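PDB 6VSU: arginase 1, mitochondrial from Arabidopsis thaliana, which hydrolyses L-arginine to urea and L-ornithine with the help of two manganese ions per subunit, and also converts agmatine to putrescine. Local coordinates for residues Y245-V250 and G287-E292. Sequence-based numbering, arbitrary orientation.
Sequences YISIDV and GADVVE. With MN (manganese (II) ion), chain B; NA (sodium ion), chain C.
Tyr-245 and Ser-247 reach across to the carboxylate of Asp-289, one to each oxygen, where strands 245-249 and 287-291 pair in the central parallel sheet of the arginase fold. The strands form a beta-alpha-beta unit, with helix 271-280 in the crossover. With CG anti to the backbone N (chi1 -174°), the tyrosine ring leans over the neighbouring strand: Ala-288 CA lies 3.9 Å above one face, near the rim, while Asp-289 OD2 sits at the edge, in the ring plane. The phenol OH donates to the anti side of that OD2 at 2.5 Å, well out of the carboxylate plane, and Ser-143 OG also bonds it. Ser-247 OG gives its proton to the syn side of Asp-289 OD1 at 2.7 Å, so the buried carboxylate is gripped at both oxygens, which should hold its rotation. The same OG bonds NE2 of the manganese ligand His-140, making Ser-247 a second-shell residue that probably steadies this histidine, with Asp-289 behind it. A phenylalanine in place of Tyr-245 would remove the hydroxyl and with it a donor to Asp-289 OD2, and the carboxylate would probably be freer to turn. Backbone bonds run in register from Ile-246 N and Gly-287 O to Val-250 N and Val-291 O, the last nearly straight at 173°. Past the strand end, Val-250 points toward its partner, and its CG2 meets Val-290 CG1 at 4.0 Å, beside helix 303-319. At the C-terminal ends the carboxylates part: Glu-292 CB packs 3.2 Å from Asp-249 OD1, but the glutamate bends at chi2 (-74°) so that OE1 binds sodium, while OE2 is held by His-180 ND1 and the backbone N of His-140. Asp-249, a ligand of both manganese ions, binds one through OD2 at 2.3 Å, alongside Asp-164, His-166 and Asp-251.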
loop_
_atom_site.group_PDB
_atom_site.type_symbol
_atom_site.label_atom_id
_atom_site.label_comp_id
_atom_site.label_asym_id
_atom_site.label_seq_id
_atom_site.Cartn_x
_atom_site.Cartn_y
_atom_site.Cartn_z
ATOM N N TYR E 245 13.880 -31.023 -17.018
ATOM C CA TYR E 245 13.719 -30.280 -15.751
ATOM C C TYR E 245 13.338 -28.844 -16.117
ATOM O O TYR E 245 14.049 -28.256 -16.938
ATOM C CB TYR E 245 14.977 -30.382 -14.881
ATOM C CG TYR E 245 14.796 -29.766 -13.520
ATOM C CD1 TYR E 245 14.991 -28.401 -13.319
ATOM C CD2 TYR E 245 14.379 -30.527 -12.430
ATOM C CE1 TYR E 245 14.749 -27.803 -12.091
ATOM C CE2 TYR E 245 14.184 -29.953 -11.179
ATOM C CZ TYR E 245 14.356 -28.582 -11.013
ATOM O OH TYR E 245 14.215 -27.973 -9.791
ATOM N N ILE E 246 12.306 -28.284 -15.486
ATOM C CA ILE E 246 11.917 -26.882 -15.760
ATOM C C ILE E 246 12.166 -26.044 -14.504
ATOM O O ILE E 246 11.530 -26.317 -13.466
ATOM C CB ILE E 246 10.461 -26.824 -16.223
ATOM C CG1 ILE E 246 10.223 -27.734 -17.422
ATOM C CG2 ILE E 246 10.076 -25.377 -16.507
ATOM C CD1 ILE E 246 8.760 -27.807 -17.892
ATOM N N SER E 247 12.978 -25.007 -14.606
ATOM C CA SER E 247 13.209 -24.061 -13.489
ATOM C C SER E 247 12.604 -22.719 -13.875
ATOM O O SER E 247 13.043 -22.101 -14.878
ATOM C CB SER E 247 14.682 -23.936 -13.149
ATOM O OG SER E 247 14.888 -22.958 -12.141
ATOM N N ILE E 248 11.640 -22.247 -13.080
ATOM C CA ILE E 248 10.995 -20.939 -13.345
ATOM C C ILE E 248 11.393 -20.015 -12.233
ATOM O O ILE E 248 10.909 -20.190 -11.105
ATOM C CB ILE E 248 9.479 -21.073 -13.480
ATOM C CG1 ILE E 248 9.135 -22.218 -14.443
ATOM C CG2 ILE E 248 8.928 -19.738 -13.930
ATOM C CD1 ILE E 248 7.691 -22.221 -14.928
ATOM N N ASP E 249 12.140 -18.995 -12.569
ATOM C CA ASP E 249 12.264 -17.813 -11.675
ATOM C C ASP E 249 11.094 -16.923 -12.046
ATOM O O ASP E 249 10.889 -16.652 -13.209
ATOM C CB ASP E 249 13.601 -17.143 -11.875
ATOM C CG ASP E 249 13.900 -15.900 -11.063
ATOM O OD1 ASP E 249 12.964 -15.183 -10.632
ATOM O OD2 ASP E 249 15.097 -15.646 -10.890
ATOM N N VAL E 250 10.276 -16.592 -11.074
ATOM C CA VAL E 250 9.094 -15.716 -11.261
ATOM C C VAL E 250 9.499 -14.411 -11.966
ATOM O O VAL E 250 8.659 -13.875 -12.668
ATOM C CB VAL E 250 8.457 -15.523 -9.871
ATOM C CG1 VAL E 250 7.497 -14.408 -9.865
ATOM C CG2 VAL E 250 7.722 -16.764 -9.437
ATOM N N GLY E 287 11.005 -33.216 -13.258
ATOM C CA GLY E 287 10.940 -32.340 -12.093
ATOM C C GLY E 287 10.895 -30.882 -12.505
ATOM O O GLY E 287 11.172 -30.575 -13.693
ATOM N N ALA E 288 10.603 -30.015 -11.545
ATOM C CA ALA E 288 10.487 -28.578 -11.806
ATOM C C ALA E 288 10.718 -27.805 -10.509
ATOM O O ALA E 288 10.632 -28.369 -9.429
ATOM C CB ALA E 288 9.144 -28.278 -12.438
ATOM N N ASP E 289 10.962 -26.511 -10.635
ATOM C CA ASP E 289 10.960 -25.617 -9.465
ATOM C C ASP E 289 10.272 -24.306 -9.843
ATOM O O ASP E 289 10.258 -23.923 -11.040
ATOM C CB ASP E 289 12.347 -25.506 -8.838
ATOM C CG ASP E 289 13.411 -24.883 -9.702
ATOM O OD1 ASP E 289 13.178 -23.768 -10.209
ATOM O OD2 ASP E 289 14.550 -25.489 -9.757
ATOM N N VAL E 290 9.757 -23.634 -8.825
ATOM C CA VAL E 290 9.277 -22.227 -8.924
ATOM C C VAL E 290 9.922 -21.428 -7.809
ATOM O O VAL E 290 9.645 -21.729 -6.633
ATOM C CB VAL E 290 7.754 -22.146 -8.865
ATOM C CG1 VAL E 290 7.308 -20.691 -8.907
ATOM C CG2 VAL E 290 7.166 -22.926 -10.016
ATOM N N VAL E 291 10.793 -20.487 -8.165
ATOM C CA VAL E 291 11.724 -19.847 -7.199
ATOM C C VAL E 291 11.601 -18.322 -7.340
ATOM O O VAL E 291 11.038 -17.825 -8.338
ATOM C CB VAL E 291 13.169 -20.290 -7.461
ATOM C CG1 VAL E 291 13.345 -21.789 -7.326
ATOM C CG2 VAL E 291 13.675 -19.876 -8.831
ATOM N N GLU E 292 12.130 -17.638 -6.334
ATOM C CA GLU E 292 12.392 -16.178 -6.300
ATOM C C GLU E 292 11.079 -15.396 -6.179
ATOM O O GLU E 292 11.134 -14.151 -6.348
ATOM C CB GLU E 292 13.234 -15.778 -7.505
ATOM C CG GLU E 292 14.648 -16.352 -7.382
ATOM C CD GLU E 292 15.575 -15.692 -6.377
ATOM O OE1 GLU E 292 15.180 -14.582 -5.877
ATOM O OE2 GLU E 292 16.733 -16.230 -6.143
HETATM MN MN MN B . 16.115 -13.946 -11.986
HETATM NA NA NA C . 16.141 -13.023 -3.826
HETATM O O HOH W 1 18.029 -14.744 -11.383
HETATM O O HOH W 2 18.126 -10.984 -3.921
#